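Local coordinates for fimbrial subunit type 1 (Actinomyces oris, PDB 3UXF), which serves as the major subunit of the surface fimbriae that this Gram-positive bacterium anchors to its peptidoglycan, at residues 276-279 with 280-284; 85-88 with 89-92; 251-254 with 255-259. All blocks are in the same frame, centred on the assembly; numbering follows the deposited sequence.

Contact 1. Residues 276-279 with 280-284; sequences TEEG and RRKAS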
# COMPACT_ATOMS: atom_id res chain seq x y z
N THR A 276 5.70 3.05 21.14
CA THR A 276 6.13 2.79 22.52
C THR A 276 4.98 2.18 23.31
O THR A 276 3.87 2.01 22.79
CB THR A 276 6.48 4.11 23.22
OG1 THR A 276 5.31 4.93 23.21
CG2 THR A 276 7.60 4.86 22.49
N GLU A 277 5.22 1.86 24.57
CA GLU A 277 4.13 1.35 25.40
C GLU A 277 2.94 2.36 25.40
O GLU A 277 1.78 1.96 25.21
CB GLU A 277 4.62 1.06 26.82
CG GLU A 277 3.45 0.74 27.74
CD GLU A 277 3.86 0.11 29.04
OE1 GLU A 277 5.02 0.31 29.47
OE2 GLU A 277 3.02 -0.59 29.63
N GLU A 278 3.24 3.64 25.58
CA GLU A 278 2.17 4.64 25.58
C GLU A 278 1.53 4.78 24.19
O GLU A 278 0.30 4.88 24.07
CB GLU A 278 2.65 5.97 26.16
CG GLU A 278 1.68 7.14 25.95
CD GLU A 278 0.30 6.95 26.58
OE1 GLU A 278 0.08 6.02 27.39
OE2 GLU A 278 -0.58 7.76 26.28
N GLY A 279 2.34 4.74 23.12
CA GLY A 279 1.74 4.77 21.79
C GLY A 279 0.88 3.56 21.51
O GLY A 279 -0.20 3.66 20.91
N ARG A 280 1.30 2.39 21.98
CA ARG A 280 0.48 1.23 21.81
C ARG A 280 -0.83 1.32 22.59
O ARG A 280 -1.88 0.88 22.12
CB ARG A 280 1.24 -0.03 22.23
CG ARG A 280 2.41 -0.36 21.30
CD ARG A 280 3.02 -1.76 21.67
NE ARG A 280 3.47 -1.87 23.06
CZ ARG A 280 4.71 -1.61 23.48
NH1 ARG A 280 5.63 -1.21 22.61
NH2 ARG A 280 5.04 -1.75 24.76
N ARG A 281 -0.74 1.94 23.76
CA ARG A 281 -1.93 2.12 24.59
C ARG A 281 -2.90 3.06 23.87
O ARG A 281 -4.08 2.76 23.73
CB ARG A 281 -1.56 2.67 25.97
CG ARG A 281 -2.82 2.68 26.90
CD ARG A 281 -2.72 3.73 28.02
NE ARG A 281 -2.60 5.08 27.45
CZ ARG A 281 -3.61 5.76 26.92
NH1 ARG A 281 -4.83 5.25 26.89
NH2 ARG A 281 -3.38 6.98 26.40
N LYS A 282 -2.38 4.16 23.32
CA LYS A 282 -3.26 5.05 22.59
C LYS A 282 -3.91 4.34 21.41
O LYS A 282 -5.09 4.51 21.16
CB LYS A 282 -2.49 6.28 22.08
CG LYS A 282 -2.07 7.29 23.12
CD LYS A 282 -1.50 8.49 22.37
CE LYS A 282 -1.21 9.71 23.23
NZ LYS A 282 -0.09 9.59 24.22
N ALA A 283 -3.12 3.58 20.64
CA ALA A 283 -3.69 2.85 19.54
C ALA A 283 -4.75 1.81 19.96
O ALA A 283 -5.75 1.65 19.28
CB ALA A 283 -2.59 2.20 18.68
N SER A 284 -4.46 1.05 21.02
CA SER A 284 -5.37 0.02 21.48
C SER A 284 -6.73 0.66 21.81
O SER A 284 -7.78 0.18 21.39
CB SER A 284 -4.80 -0.64 22.74
OG SER A 284 -3.57 -1.28 22.46
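G279 and A283 meet on the buried flank of their helix, one turn set directly on the next: A283 N donates to G279 O at 2.9 Å, and the methyl A283 CB lies 3.6 Å from that same G279 O. At the start of the helix T276 is the N-cap, its OG1 accepting from G279 N at 3.0 Å and so serving a first-turn amide; the hydroxyl also reaches T256 O in a neighbouring loop. The semi-buried polar side of helix 277-288 is held by charge, in a salt-bridge network spaced i to i+3 and i to i+4. R281 grips the carboxylate side-on, R281 NE meeting E278 OE1 at 2.8 Å and R281 NH2 meeting E278 OE2 at 2.9 Å, with the two planes 30° apart. E278 can be gripped there because its chain bends at chi2 (61°). K282 NZ takes the anti lone pair of E278 OE2 at 2.8 Å while also pairing with D257, which places the ammonium between two carboxylates. R280 folds back over the first turn, its NH2 3.3 Å from E277 CA. The solvent side is at E277, whose OE1 stays 5.1 Å from R280 NH2, too far for a salt bridge.

Contact 2. Residues 85-88 with 89-92; sequences NVDL and TTYD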
# COMPACT_ATOMS: atom_id res chain seq x y z
N ASN A 85 -18.33 -27.04 25.20
CA ASN A 85 -19.09 -27.91 26.10
C ASN A 85 -20.55 -27.48 26.15
O ASN A 85 -21.05 -27.00 27.17
CB ASN A 85 -18.46 -27.85 27.48
CG ASN A 85 -17.14 -28.61 27.56
OD1 ASN A 85 -16.20 -28.19 28.24
ND2 ASN A 85 -17.08 -29.74 26.85
N VAL A 86 -21.21 -27.64 25.01
CA VAL A 86 -22.65 -27.49 24.91
C VAL A 86 -23.17 -28.67 24.12
O VAL A 86 -22.53 -29.17 23.19
CB VAL A 86 -23.10 -26.18 24.19
CG1 VAL A 86 -22.76 -24.94 25.05
CG2 VAL A 86 -22.47 -26.08 22.81
N ASP A 87 -24.33 -29.18 24.53
CA ASP A 87 -24.90 -30.33 23.85
C ASP A 87 -25.97 -29.85 22.88
O ASP A 87 -27.07 -29.48 23.31
CB ASP A 87 -25.51 -31.28 24.91
CG ASP A 87 -26.06 -32.56 24.32
OD1 ASP A 87 -26.23 -32.66 23.09
OD2 ASP A 87 -26.31 -33.52 25.12
N LEU A 88 -25.68 -29.87 21.58
CA LEU A 88 -26.62 -29.29 20.62
C LEU A 88 -27.74 -30.29 20.28
O LEU A 88 -28.62 -30.01 19.44
CB LEU A 88 -25.90 -28.80 19.36
CG LEU A 88 -24.99 -27.57 19.60
CD1 LEU A 88 -24.61 -27.01 18.23
CD2 LEU A 88 -25.69 -26.51 20.43
N THR A 89 -27.73 -31.45 20.93
CA THR A 89 -28.89 -32.32 20.81
C THR A 89 -29.94 -31.97 21.86
O THR A 89 -30.96 -32.67 21.97
CB THR A 89 -28.54 -33.84 20.89
OG1 THR A 89 -28.18 -34.18 22.23
CG2 THR A 89 -27.40 -34.20 19.95
N THR A 90 -29.72 -30.89 22.60
CA THR A 90 -30.66 -30.39 23.60
C THR A 90 -30.92 -28.90 23.39
O THR A 90 -30.04 -28.12 22.95
CB THR A 90 -30.10 -30.57 25.03
OG1 THR A 90 -29.03 -29.64 25.25
CG2 THR A 90 -29.58 -32.02 25.21
N TYR A 91 -32.13 -28.48 23.73
CA TYR A 91 -32.46 -27.07 23.73
C TYR A 91 -31.50 -26.30 24.66
O TYR A 91 -31.04 -25.21 24.30
CB TYR A 91 -33.92 -26.87 24.17
CG TYR A 91 -34.28 -25.42 24.42
CD1 TYR A 91 -34.69 -24.58 23.38
CD2 TYR A 91 -34.19 -24.87 25.70
CE1 TYR A 91 -35.02 -23.28 23.61
CE2 TYR A 91 -34.49 -23.54 25.92
CZ TYR A 91 -34.91 -22.76 24.88
OH TYR A 91 -35.22 -21.45 25.11
N ASP A 92 -31.19 -26.88 25.83
CA ASP A 92 -30.33 -26.16 26.79
C ASP A 92 -28.97 -25.79 26.19
O ASP A 92 -28.44 -24.72 26.48
CB ASP A 92 -30.08 -26.97 28.06
CG ASP A 92 -31.31 -27.05 28.96
OD1 ASP A 92 -32.28 -26.28 28.76
OD2 ASP A 92 -31.28 -27.90 29.87
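One oxygen of the D87 carboxylate holds T89 twice. D87 OD1 accepts from T89 N at 2.9 Å and from the hydroxyl T89 OG1 at 2.6 Å; both donors come from the same face of the carboxylate, the amide on the anti side and the hydroxyl on the syn side. The two side chains run slantwise to each other, and D87 reaches the amide because its CG lies anti to the backbone N (chi1 -176°). Toward T90 the same side chain is turned differently, at about a right angle, and D87 OD2 also lies against the methyl T90 CG2, at 3.6 Å. D87 to T90 form a type I beta turn, with an Asx turn (D87 OD1 to T89 N) superposed on it, a compact way of leading the chain from strand 78-84 into helix 91-99 of the N-terminal pilin domain. The carbonyl D87 O closes the beta turn by accepting from T90 N at 3.1 Å, a donor well above the carbonyl plane, and takes T90 OG1 at 2.8 Å within that plane. T90 is also the N-cap: with chi1 at 72°, its hydroxyl sits between the backbone N and carbonyl carbon, from where it donates back to D87 and serves G93 N ahead. L88, turned away from 89-92, packs on L97, while its carbonyl oxygen is bound by the indole of W94.

Contact 3. Residues 251-254 with 255-259; sequences TLAE and TTDYT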
# COMPACT_ATOMS: atom_id res chain seq x y z
N THR A 251 -2.40 13.70 16.40
CA THR A 251 -1.01 13.53 16.06
C THR A 251 -0.26 12.99 17.26
O THR A 251 -0.42 13.49 18.39
CB THR A 251 -0.43 14.87 15.60
OG1 THR A 251 -1.14 15.28 14.43
CG2 THR A 251 1.07 14.79 15.28
N LEU A 252 0.56 11.97 17.03
CA LEU A 252 1.36 11.38 18.07
C LEU A 252 2.72 12.06 18.18
O LEU A 252 3.15 12.78 17.26
CB LEU A 252 1.57 9.90 17.77
CG LEU A 252 0.29 9.06 17.68
CD1 LEU A 252 0.63 7.55 17.59
CD2 LEU A 252 -0.64 9.32 18.86
N ALA A 253 3.37 11.86 19.32
CA ALA A 253 4.62 12.56 19.62
C ALA A 253 5.81 11.64 19.57
O ALA A 253 5.79 10.54 20.14
CB ALA A 253 4.53 13.21 21.01
N GLU A 254 6.89 12.09 18.92
CA GLU A 254 8.09 11.25 18.91
C GLU A 254 8.59 11.11 20.36
O GLU A 254 8.40 12.03 21.18
CB GLU A 254 9.18 11.82 17.96
CG GLU A 254 10.55 11.08 18.08
CD GLU A 254 11.26 10.78 16.75
OE1 GLU A 254 11.15 11.61 15.80
OE2 GLU A 254 11.95 9.71 16.67
N THR A 255 9.23 9.98 20.64
CA THR A 255 9.72 9.58 21.96
C THR A 255 8.59 9.16 22.89
O THR A 255 8.59 8.04 23.43
CB THR A 255 10.55 10.67 22.62
OG1 THR A 255 11.52 11.11 21.69
CG2 THR A 255 11.24 10.12 23.88
N THR A 256 7.61 10.04 23.08
CA THR A 256 6.46 9.68 23.91
C THR A 256 5.67 8.51 23.34
O THR A 256 5.39 7.53 24.03
CB THR A 256 5.52 10.89 24.07
OG1 THR A 256 6.28 11.96 24.64
CG2 THR A 256 4.33 10.53 24.95
N ASP A 257 5.31 8.59 22.05
CA ASP A 257 4.38 7.63 21.47
C ASP A 257 5.02 6.66 20.47
O ASP A 257 4.50 5.57 20.22
CB ASP A 257 3.25 8.39 20.76
CG ASP A 257 2.43 9.23 21.72
OD1 ASP A 257 2.05 8.71 22.80
OD2 ASP A 257 2.14 10.39 21.41
N TYR A 258 6.11 7.11 19.86
CA TYR A 258 6.79 6.23 18.91
C TYR A 258 8.23 6.63 18.80
O TYR A 258 8.62 7.72 19.22
CB TYR A 258 6.16 6.33 17.50
CG TYR A 258 6.29 7.70 16.88
CD1 TYR A 258 7.39 8.03 16.10
CD2 TYR A 258 5.32 8.69 17.08
CE1 TYR A 258 7.52 9.28 15.52
CE2 TYR A 258 5.43 9.93 16.51
CZ TYR A 258 6.54 10.23 15.76
OH TYR A 258 6.64 11.49 15.20
N THR A 259 9.07 5.74 18.27
CA THR A 259 10.41 6.15 17.88
C THR A 259 10.68 5.69 16.44
O THR A 259 10.20 4.60 16.04
CB THR A 259 11.50 5.63 18.87
OG1 THR A 259 11.99 4.37 18.46
CG2 THR A 259 10.95 5.43 20.25
O HOH W 1 4.24 12.79 14.77
O HOH W 2 8.77 12.36 14.09
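E254 and Y258 have the most surface buried by the turn, meeting chiefly through the glutamate backbone, with E254 CB beside Y258 OH. E254 CA sits 3.8 Å from the centroid of the Y258 ring, over its face and 18° off the normal, a CH-pi contact. A chi1 of 64° wedges Y258 CG between its own backbone N and carbonyl carbon, turning the ring back beneath the preceding chain. At the far end two waters fasten the phenol: one joins Y258 OH to L252 O, which also lies at the ring edge near its plane, and the other joins it to the carboxylate oxygen E254 OE1. Between strand 250-251 and strand 258-264 the chain passes from one sheet of the middle beta sandwich to the other, and Y258 accordingly packs on V242 of one sheet and on I273 and L275 of its own. The tip is a classic gamma turn centred on T255, whose phi is positive; its T256 N to E254 O bond, at 2.9 Å, is weak. D257 then locks the turn through A253 twice. D257 N donates almost straight at A253 O at 2.8 Å, and D257 OD2 uses its anti lone pair to accept from A253 N, also at 2.8 Å. The other carboxylate oxygen, D257 OD1, pairs with K282, and L252 CB packs 3.7 Å from D257 CB.

How the contacts relate
Contacts 1 and 3 form one neighbourhood, their centres 10 Å apart, with the turn of contact 3 set against the first turns of the helix in contact 1. Among the links between them are K282 NZ to D257 OD1 at 2.7 Å, a salt bridge, T276 OG1 to T256 O at 2.7 Å, a probable hydrogen bond, and backbone hydrogen bonding between D257 and T276. D257 thus ties its own turn to the helix. Contact 2 stands apart in the N-terminal domain, about 42 Å from contact 1 and 51 Å from contact 3 between centres, yet it repeats the principle of a threonine N-cap. Its T89 side chain lies about 12 Å from a bound calcium ion.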